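Local structure of peroxin 22 (Pichia angusta, 5NKZ) at residues Leu59-Lys65 and Val81-Glu87; Leu36-Asp40 and Thr105-Leu109; Ser31-Val35 and Ser99-Ile104. The protein is probably involved in peroxisome biogenesis, its soluble domain forming a complex with the ubiquitin-conjugating enzyme Pex4p. All blocks are in the same frame, centred on the assembly; numbering follows the deposited sequence.

Interaction 1. Residues Leu59-Lys65 and Val81-Glu87; sequences LHPSVDK and VIQVRTE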
loop_
_atom_site.group_PDB
_atom_site.type_symbol
_atom_site.label_atom_id
_atom_site.label_comp_id
_atom_site.label_asym_id
_atom_site.label_seq_id
_atom_site.Cartn_x
_atom_site.Cartn_y
_atom_site.Cartn_z
ATOM N N LEU C 59 10.442 -9.050 -12.243
ATOM C CA LEU C 59 11.247 -9.084 -13.480
ATOM C C LEU C 59 12.390 -8.074 -13.453
ATOM O O LEU C 59 12.203 -6.896 -13.117
ATOM C CB LEU C 59 10.379 -8.850 -14.722
ATOM C CG LEU C 59 9.118 -9.726 -14.745
ATOM C CD1 LEU C 59 8.121 -9.129 -15.723
ATOM C CD2 LEU C 59 9.434 -11.183 -15.060
ATOM N N HIS C 60 13.572 -8.560 -13.805
ATOM C CA HIS C 60 14.716 -7.725 -14.155
ATOM C C HIS C 60 14.265 -6.690 -15.193
ATOM O O HIS C 60 13.278 -6.919 -15.903
ATOM C CB HIS C 60 15.796 -8.629 -14.759
ATOM C CG HIS C 60 17.192 -8.113 -14.640
ATOM N ND1 HIS C 60 17.959 -7.800 -15.740
ATOM C CD2 HIS C 60 17.986 -7.921 -13.559
ATOM C CE1 HIS C 60 19.153 -7.399 -15.344
ATOM N NE2 HIS C 60 19.195 -7.456 -14.022
ATOM N N PRO C 61 14.967 -5.544 -15.272
ATOM C CA PRO C 61 14.722 -4.601 -16.370
ATOM C C PRO C 61 14.821 -5.268 -17.743
ATOM O O PRO C 61 14.065 -4.911 -18.638
ATOM C CB PRO C 61 15.844 -3.564 -16.212
ATOM C CG PRO C 61 16.251 -3.640 -14.794
ATOM C CD PRO C 61 15.965 -5.020 -14.319
ATOM N N SER C 62 15.739 -6.224 -17.890
ATOM C CA SER C 62 15.939 -6.966 -19.157
ATOM C C SER C 62 14.676 -7.648 -19.663
ATOM O O SER C 62 14.510 -7.784 -20.864
ATOM C CB SER C 62 17.011 -8.051 -19.013
ATOM O OG SER C 62 16.458 -9.197 -18.377
ATOM N N VAL C 63 13.817 -8.086 -18.742
ATOM C CA VAL C 63 12.566 -8.766 -19.080
ATOM C C VAL C 63 11.376 -7.807 -19.065
ATOM O O VAL C 63 11.003 -7.312 -17.998
ATOM C CB VAL C 63 12.277 -9.906 -18.076
ATOM C CG1 VAL C 63 11.005 -10.656 -18.448
ATOM C CG2 VAL C 63 13.488 -10.834 -17.980
ATOM N N ASP C 64 10.781 -7.578 -20.238
ATOM C CA ASP C 64 9.556 -6.785 -20.352
ATOM C C ASP C 64 8.348 -7.520 -19.776
ATOM O O ASP C 64 8.137 -8.697 -20.049
ATOM C CB ASP C 64 9.265 -6.429 -21.811
ATOM C CG ASP C 64 7.962 -5.630 -21.970
ATOM O OD1 ASP C 64 7.978 -4.399 -21.728
ATOM O OD2 ASP C 64 6.915 -6.241 -22.317
ATOM N N LYS C 65 7.544 -6.816 -19.001
ATOM C CA LYS C 65 6.419 -7.428 -18.320
ATOM C C LYS C 65 5.400 -7.916 -19.312
ATOM O O LYS C 65 5.022 -9.076 -19.260
ATOM C CB LYS C 65 5.776 -6.473 -17.293
ATOM C CG LYS C 65 4.723 -7.083 -16.350
ATOM C CD LYS C 65 3.648 -6.094 -15.972
ATOM C CE LYS C 65 2.551 -6.670 -15.086
ATOM N NZ LYS C 65 3.031 -6.640 -13.700
ATOM N N VAL C 81 2.958 -10.063 -10.704
ATOM C CA VAL C 81 4.214 -9.846 -11.422
ATOM C C VAL C 81 4.612 -8.379 -11.310
ATOM O O VAL C 81 3.775 -7.524 -11.494
ATOM C CB VAL C 81 4.049 -10.248 -12.920
ATOM C CG1 VAL C 81 5.300 -9.915 -13.742
ATOM C CG2 VAL C 81 3.733 -11.735 -13.016
ATOM N N ILE C 82 5.886 -8.088 -11.053
ATOM C CA ILE C 82 6.329 -6.707 -10.760
ATOM C C ILE C 82 7.502 -6.288 -11.651
ATOM O O ILE C 82 8.623 -6.769 -11.515
ATOM C CB ILE C 82 6.639 -6.567 -9.260
ATOM C CG1 ILE C 82 5.329 -6.493 -8.455
ATOM C CG2 ILE C 82 7.440 -5.317 -8.979
ATOM C CD1 ILE C 82 5.450 -7.041 -7.052
ATOM N N GLN C 83 7.209 -5.399 -12.588
ATOM C CA GLN C 83 8.210 -4.854 -13.507
ATOM C C GLN C 83 9.051 -3.842 -12.768
ATOM O O GLN C 83 8.548 -2.838 -12.309
ATOM C CB GLN C 83 7.552 -4.138 -14.703
ATOM C CG GLN C 83 8.536 -3.555 -15.709
ATOM C CD GLN C 83 9.387 -4.631 -16.317
ATOM O OE1 GLN C 83 8.961 -5.280 -17.234
ATOM N NE2 GLN C 83 10.567 -4.855 -15.777
ATOM N N VAL C 84 10.337 -4.125 -12.689
ATOM C CA VAL C 84 11.315 -3.262 -12.094
ATOM C C VAL C 84 12.147 -2.691 -13.245
ATOM O O VAL C 84 12.243 -3.310 -14.304
ATOM C CB VAL C 84 12.129 -4.079 -11.072
ATOM C CG1 VAL C 84 13.632 -3.847 -11.170
ATOM C CG2 VAL C 84 11.588 -3.862 -9.662
ATOM N N ARG C 85 12.732 -1.510 -13.025
ATOM C CA ARG C 85 13.500 -0.763 -14.032
ATOM C C ARG C 85 14.993 -0.583 -13.746
ATOM O O ARG C 85 15.740 -0.300 -14.698
ATOM C CB ARG C 85 12.843 0.594 -14.328
ATOM C CG ARG C 85 11.676 0.442 -15.313
ATOM C CD ARG C 85 11.194 1.704 -16.058
ATOM N NE ARG C 85 10.962 1.359 -17.467
ATOM C CZ ARG C 85 10.034 0.503 -17.914
ATOM N NH1 ARG C 85 9.173 -0.084 -17.084
ATOM N NH2 ARG C 85 9.958 0.228 -19.218
ATOM N N THR C 86 15.425 -0.753 -12.489
ATOM C CA THR C 86 16.861 -0.794 -12.136
ATOM C C THR C 86 17.144 -2.049 -11.292
ATOM O O THR C 86 16.291 -2.480 -10.511
ATOM C CB THR C 86 17.330 0.465 -11.328
ATOM O OG1 THR C 86 16.985 0.334 -9.936
ATOM C CG2 THR C 86 16.725 1.767 -11.889
ATOM N N GLU C 87 18.342 -2.617 -11.410
ATOM C CA GLU C 87 18.695 -3.734 -10.538
ATOM C C GLU C 87 18.538 -3.429 -9.035
ATOM O O GLU C 87 18.030 -4.262 -8.278
ATOM C CB GLU C 87 20.114 -4.199 -10.826
ATOM C CG GLU C 87 20.163 -5.055 -12.074
ATOM C CD GLU C 87 21.519 -5.663 -12.322
ATOM O OE1 GLU C 87 21.598 -6.594 -13.160
ATOM O OE2 GLU C 87 22.510 -5.211 -11.704
#

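Interaction 2. Residues Leu36-Asp40 and Thr105-Leu109; sequences LTQKD and TLGNL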
loop_
_atom_site.group_PDB
_atom_site.type_symbol
_atom_site.label_atom_id
_atom_site.label_comp_id
_atom_site.label_asym_id
_atom_site.label_seq_id
_atom_site.Cartn_x
_atom_site.Cartn_y
_atom_site.Cartn_z
ATOM N N LEU C 36 13.272 -13.052 -11.649
ATOM C CA LEU C 36 13.628 -13.616 -12.947
ATOM C C LEU C 36 14.389 -12.599 -13.794
ATOM O O LEU C 36 13.831 -11.593 -14.201
ATOM C CB LEU C 36 12.365 -14.077 -13.700
ATOM C CG LEU C 36 11.448 -15.077 -12.969
ATOM C CD1 LEU C 36 10.141 -15.309 -13.722
ATOM C CD2 LEU C 36 12.195 -16.370 -12.695
ATOM N N THR C 37 15.669 -12.862 -14.019
ATOM C CA THR C 37 16.389 -12.333 -15.176
ATOM C C THR C 37 16.025 -13.141 -16.428
ATOM O O THR C 37 15.499 -14.226 -16.330
ATOM C CB THR C 37 17.916 -12.455 -14.966
ATOM O OG1 THR C 37 18.268 -13.830 -14.719
ATOM C CG2 THR C 37 18.359 -11.624 -13.794
ATOM N N GLN C 38 16.326 -12.579 -17.601
ATOM C CA GLN C 38 16.430 -13.310 -18.871
ATOM C C GLN C 38 16.835 -14.787 -18.732
ATOM O O GLN C 38 16.122 -15.664 -19.195
ATOM C CB GLN C 38 17.445 -12.583 -19.763
ATOM C CG GLN C 38 16.825 -11.459 -20.548
ATOM C CD GLN C 38 16.538 -11.809 -22.000
ATOM O OE1 GLN C 38 16.262 -12.971 -22.344
ATOM N NE2 GLN C 38 16.593 -10.794 -22.868
ATOM N N LYS C 39 17.923 -15.057 -18.025
ATOM C CA LYS C 39 18.478 -16.391 -17.912
ATOM C C LYS C 39 17.615 -17.203 -16.990
ATOM O O LYS C 39 17.166 -18.266 -17.348
ATOM C CB LYS C 39 19.914 -16.359 -17.389
ATOM C CG LYS C 39 20.906 -15.732 -18.381
ATOM C CD LYS C 39 20.938 -14.194 -18.333
ATOM C CE LYS C 39 22.315 -13.566 -18.573
ATOM N NZ LYS C 39 22.525 -12.459 -17.588
ATOM N N ASP C 40 17.321 -16.687 -15.812
ATOM C CA ASP C 40 16.472 -17.424 -14.856
ATOM C C ASP C 40 15.138 -17.906 -15.441
ATOM O O ASP C 40 14.590 -18.902 -15.016
ATOM C CB ASP C 40 16.218 -16.550 -13.639
ATOM C CG ASP C 40 17.475 -16.333 -12.809
ATOM O OD1 ASP C 40 18.170 -17.337 -12.497
ATOM O OD2 ASP C 40 17.767 -15.158 -12.466
ATOM N N THR C 105 19.030 -15.440 -8.381
ATOM C CA THR C 105 20.442 -15.724 -8.653
ATOM C C THR C 105 21.102 -14.368 -8.735
ATOM O O THR C 105 20.880 -13.627 -9.703
ATOM C CB THR C 105 20.702 -16.487 -9.963
ATOM O OG1 THR C 105 19.957 -15.867 -10.999
ATOM C CG2 THR C 105 20.284 -17.928 -9.864
ATOM N N LEU C 106 21.894 -14.043 -7.718
ATOM C CA LEU C 106 22.631 -12.783 -7.692
ATOM C C LEU C 106 23.698 -12.780 -8.774
ATOM O O LEU C 106 23.942 -11.741 -9.380
ATOM C CB LEU C 106 23.263 -12.528 -6.321
ATOM C CG LEU C 106 22.298 -12.398 -5.128
ATOM C CD1 LEU C 106 22.973 -12.651 -3.779
ATOM C CD2 LEU C 106 21.643 -11.043 -5.135
ATOM N N GLY C 107 24.308 -13.944 -9.033
ATOM C CA GLY C 107 25.268 -14.126 -10.130
ATOM C C GLY C 107 24.800 -13.728 -11.522
ATOM O O GLY C 107 25.624 -13.515 -12.415
ATOM N N ASN C 108 23.482 -13.648 -11.726
ATOM C CA ASN C 108 22.912 -13.210 -13.012
ATOM C C ASN C 108 22.630 -11.720 -13.113
ATOM O O ASN C 108 22.058 -11.287 -14.105
ATOM C CB ASN C 108 21.619 -13.967 -13.299
ATOM C CG ASN C 108 21.852 -15.421 -13.618
ATOM O OD1 ASN C 108 20.931 -16.241 -13.505
ATOM N ND2 ASN C 108 23.074 -15.763 -14.023
ATOM N N LEU C 109 23.010 -10.950 -12.097
ATOM C CA LEU C 109 22.931 -9.494 -12.179
ATOM C C LEU C 109 24.200 -8.931 -12.835
ATOM O O LEU C 109 25.215 -9.606 -12.867
ATOM C CB LEU C 109 22.678 -8.902 -10.776
ATOM C CG LEU C 109 21.253 -8.921 -10.158
ATOM C CD1 LEU C 109 20.376 -10.065 -10.661
ATOM C CD2 LEU C 109 21.276 -8.950 -8.638
#

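Interaction 3. Residues Ser31-Val35 and Ser99-Ile104; sequences SVSLV and SNINLI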
loop_
_atom_site.group_PDB
_atom_site.type_symbol
_atom_site.label_atom_id
_atom_site.label_comp_id
_atom_site.label_asym_id
_atom_site.label_seq_id
_atom_site.Cartn_x
_atom_site.Cartn_y
_atom_site.Cartn_z
ATOM N N SER C 31 4.897 -18.325 1.261
ATOM C CA SER C 31 5.228 -17.019 0.555
ATOM C C SER C 31 6.564 -16.965 -0.171
ATOM O O SER C 31 7.566 -17.090 0.472
ATOM C CB SER C 31 5.213 -15.861 1.568
ATOM O OG SER C 31 3.887 -15.534 1.937
ATOM N N VAL C 32 6.586 -16.767 -1.481
ATOM C CA VAL C 32 7.837 -16.805 -2.226
ATOM C C VAL C 32 7.933 -15.600 -3.160
ATOM O O VAL C 32 6.967 -15.267 -3.883
ATOM C CB VAL C 32 7.978 -18.132 -3.055
ATOM C CG1 VAL C 32 9.317 -18.212 -3.825
ATOM C CG2 VAL C 32 7.703 -19.347 -2.182
ATOM N N SER C 33 9.095 -14.946 -3.123
ATOM C CA SER C 33 9.423 -13.904 -4.089
ATOM C C SER C 33 10.356 -14.502 -5.128
ATOM O O SER C 33 11.410 -15.034 -4.785
ATOM C CB SER C 33 10.072 -12.661 -3.414
ATOM O OG SER C 33 9.127 -11.878 -2.679
ATOM N N LEU C 34 10.001 -14.400 -6.397
ATOM C CA LEU C 34 10.810 -15.004 -7.432
ATOM C C LEU C 34 11.355 -13.958 -8.353
ATOM O O LEU C 34 10.574 -13.314 -9.051
ATOM C CB LEU C 34 9.934 -16.002 -8.223
ATOM C CG LEU C 34 10.563 -16.754 -9.405
ATOM C CD1 LEU C 34 11.850 -17.447 -8.967
ATOM C CD2 LEU C 34 9.540 -17.727 -9.975
ATOM N N VAL C 35 12.663 -13.769 -8.388
ATOM C CA VAL C 35 13.192 -12.764 -9.307
ATOM C C VAL C 35 13.801 -13.450 -10.491
ATOM O O VAL C 35 14.718 -14.290 -10.353
ATOM C CB VAL C 35 14.121 -11.644 -8.669
ATOM C CG1 VAL C 35 13.859 -11.495 -7.172
ATOM C CG2 VAL C 35 15.622 -11.837 -8.926
ATOM N N SER C 99 8.870 -11.692 1.536
ATOM C CA SER C 99 8.385 -13.058 1.427
ATOM C C SER C 99 9.231 -13.989 2.302
ATOM O O SER C 99 10.402 -13.728 2.569
ATOM C CB SER C 99 8.381 -13.505 -0.022
ATOM O OG SER C 99 7.373 -12.822 -0.730
ATOM N N ASN C 100 8.595 -15.053 2.788
ATOM C CA ASN C 100 9.261 -16.120 3.556
ATOM C C ASN C 100 10.434 -16.751 2.802
ATOM O O ASN C 100 11.425 -17.122 3.431
ATOM C CB ASN C 100 8.289 -17.255 3.866
ATOM C CG ASN C 100 7.198 -16.863 4.855
ATOM O OD1 ASN C 100 6.607 -15.805 4.778
ATOM N ND2 ASN C 100 6.918 -17.740 5.782
ATOM N N ILE C 101 10.294 -16.922 1.476
ATOM C CA ILE C 101 11.320 -17.532 0.616
ATOM C C ILE C 101 11.717 -16.563 -0.488
ATOM O O ILE C 101 10.856 -15.945 -1.121
ATOM C CB ILE C 101 10.837 -18.897 0.015
ATOM C CG1 ILE C 101 10.486 -19.912 1.141
ATOM C CG2 ILE C 101 11.893 -19.507 -0.912
ATOM C CD1 ILE C 101 9.093 -20.527 1.055
ATOM N N ASN C 102 13.005 -16.434 -0.742
ATOM C CA ASN C 102 13.434 -15.417 -1.674
ATOM C C ASN C 102 14.377 -16.071 -2.639
ATOM O O ASN C 102 15.480 -16.428 -2.269
ATOM C CB ASN C 102 14.055 -14.176 -0.955
ATOM C CG ASN C 102 13.022 -13.349 -0.171
ATOM O OD1 ASN C 102 12.350 -12.464 -0.739
ATOM N ND2 ASN C 102 12.882 -13.631 1.121
ATOM N N LEU C 103 13.912 -16.269 -3.863
ATOM C CA LEU C 103 14.690 -16.911 -4.908
ATOM C C LEU C 103 15.198 -15.890 -5.881
ATOM O O LEU C 103 14.406 -15.179 -6.517
ATOM C CB LEU C 103 13.843 -17.905 -5.674
ATOM C CG LEU C 103 13.104 -18.911 -4.824
ATOM C CD1 LEU C 103 12.171 -19.657 -5.769
ATOM C CD2 LEU C 103 14.096 -19.821 -4.102
ATOM N N ILE C 104 16.517 -15.877 -6.036
ATOM C CA ILE C 104 17.198 -14.882 -6.847
ATOM C C ILE C 104 18.620 -15.364 -7.120
ATOM O O ILE C 104 19.336 -15.711 -6.171
ATOM C CB ILE C 104 17.186 -13.492 -6.110
ATOM C CG1 ILE C 104 18.227 -12.526 -6.712
ATOM C CG2 ILE C 104 17.381 -13.637 -4.587
ATOM C CD1 ILE C 104 18.012 -11.050 -6.408
#

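Interaction 1. Residues Leu59-Lys65 and Val81-Glu87
The contact is a short parallel strand pairing that passes into a polar loop junction: Leu59, ending strand 55-59, pairs with Gln83 on the outermost strand 81-83, and the turn leading to helix 65-71 runs beside the residues after Gln83. The pairing rests on the bond from Leu59 N to Ile82 O (3.0 Å) and a weak one from Val84 N to Leu59 O. On the face that carries Leu59 and Gln83, Leu59 CD1 lies 3.5 Å from Val81 CG1, and Phe68 and Leu69 of helix 65-71 cover this apolar pair.

The amide of Gln83 reaches into the turn, though its bonds across the contact are weak. With CG anti to the backbone N (chi1 -180°) and a bend at chi2 (61°), the chain folds back so that NE2 gives a bond to Val84 O at 2.7 Å and weak ones to His60 O and Val63 O. OE1 takes a weak bond from Lys65 N, at the start of the helix whose N-cap is Asp64, through OD2 to Glu67 N.

At the far end His60 NE2 donates to Glu87 OE1 at 2.7 Å. The acceptor lies in the ring plane and uses its anti lone pair, although the carboxylate is turned 58° from the ring. Backbone N-H groups of Glu110 and Met111 hold the same carboxylate, which fixes its position for His60. Pro61 CD sits over the rim of one imidazole face, while Pro61 CG approaches Arg85 O at 3.4 Å.

The backbone N atoms of Gln83 and Arg85 bond acidic side chains of the partner chain, Pex4p, so the outer edge of strand 81-83 and the residues after it face Pex4p. Together, adjacent strand ends and the loop into the intervening helix make up a parallel beta-alpha-beta unit of a Rossmann-like fold.

Interaction 2. Residues Leu36-Asp40 and Thr105-Leu109
Asp40 OD2 is gripped within its own loop and approached from across the contact: it accepts from Thr37 OG1 at 2.7 Å, the hydroxyl arriving from well above the carboxylate plane, and weakly from Thr37 N, while Thr105 OG1 of the other segment lies 2.7 Å from Asp40 OD2. The same Thr105 OG1 is 2.8 Å from Asp40 OD1. The Thr105 and Asp40 side chains run antiparallel, the hydroxyl lying beside the carboxylate.

Thr37 OG1 in turn accepts from Asp40 N at 3.2 Å in a nearly straight bond (171°). Its chi1 of 57° tucks the oxygen between the backbone N and the carbonyl carbon, where it can face the N-H three residues on. Asn127 ND2 reaches Asp40 OD1 as well; with so many donors round this buried group, the charged form would probably be stabilised.

Packing completes the joint. Asn108 CB lies 3.6 Å from Thr37 OG1, the two side chains roughly perpendicular, and Thr37 CG2 meets Leu109 CD1 at 4.0 Å. Leu109 also rests on Phe91 of helix 87-97. The segment 105-109 is turned back on itself by the backbone bond from Leu109 N to Leu106 O (3.0 Å).

Both loops leave the C-terminal ends of neighbouring strands, 32-36 and 101-103, at the place where the strand order of this parallel alpha/beta sheet reverses; on the first of them, Thr37 and Asp40 form an ST motif.

Interaction 3. Residues Ser31-Val35 and Ser99-Ile104
Matching first torsions in Ser33 (chi1 -73°) and Ser99 (chi1 -70°) set each hydroxyl beside its own backbone N and opposite the carbonyl carbon, and this turns the two oxygens toward one another across the two segments. Ser33 OG and Ser99 OG are hydrogen-bonded at 2.8 Å, and either could be the donor.

In the backbone, strands 32-35 and 101-103 run parallel, their axes only 8° apart. Ser33 N donates to Ile101 O at 2.8 Å, Ser33 O accepts from Leu103 N at 2.9 Å, and Val35 N donates to Leu103 O at 2.9 Å. A bond from Ile101 N to Ser31 O starts the series. Three successive parallel bridges, Val32 with Ile101, Ser33 with Asn102 and Leu34 with Leu103, show the pairing to be regular.

The two faces differ in chemistry. On one, Val32 CG1 meets Leu103 CD1 at 3.7 Å, Ile101 leans on the other methyl of Val32, and Leu34 CD1 packs on Leu103. On the other, Ser33 and Asn102 turn toward Leu94 of helix 87-97. Asn102 ND2 bonds Ser99 O at 2.9 Å from above the carbonyl plane and also reaches Asp122 O, while Asn102 OD1 lies 3.5 Å from Ser33 CB. An alanine here, lacking the amide, is likely to leave Ser99 O and Asp122 O without this donor and the bend at Ser99 freer to move. Past the regular bridges, Val35 CG2 packs against Ile104 CG1 at 3.5 Å.

The chemistry thus implies unlike sides: Val32, Leu34, Ile101 and Leu103 make one face apolar, while on the other, among leucines of helix 87-97, the two serine hydroxyls pair and Asn102 holds the turn before its own strand and reaches Asp122, ahead of strand 124-125.

Overall arrangement
From the N terminus, residues 31-35 open interaction 3 and residues 36-40 follow directly to open interaction 2. The chain then passes helix 46-51 and strand 55-59 before interaction 1 closes a short loop round helix 65-71, joining 59-65 to 81-87. After helix 87-97, residues 99-104 close interaction 3 and 105-109 close interaction 2, so these two cross while interaction 1 is nested inside both. Interaction 3 builds the middle of the parallel sheet; interactions 1 and 2 lie at the C-terminal ends of its strands and touch, His60 N probably bonding Leu36 O and Glu87 packing on Leu109. Interactions 1 and 3 do not touch.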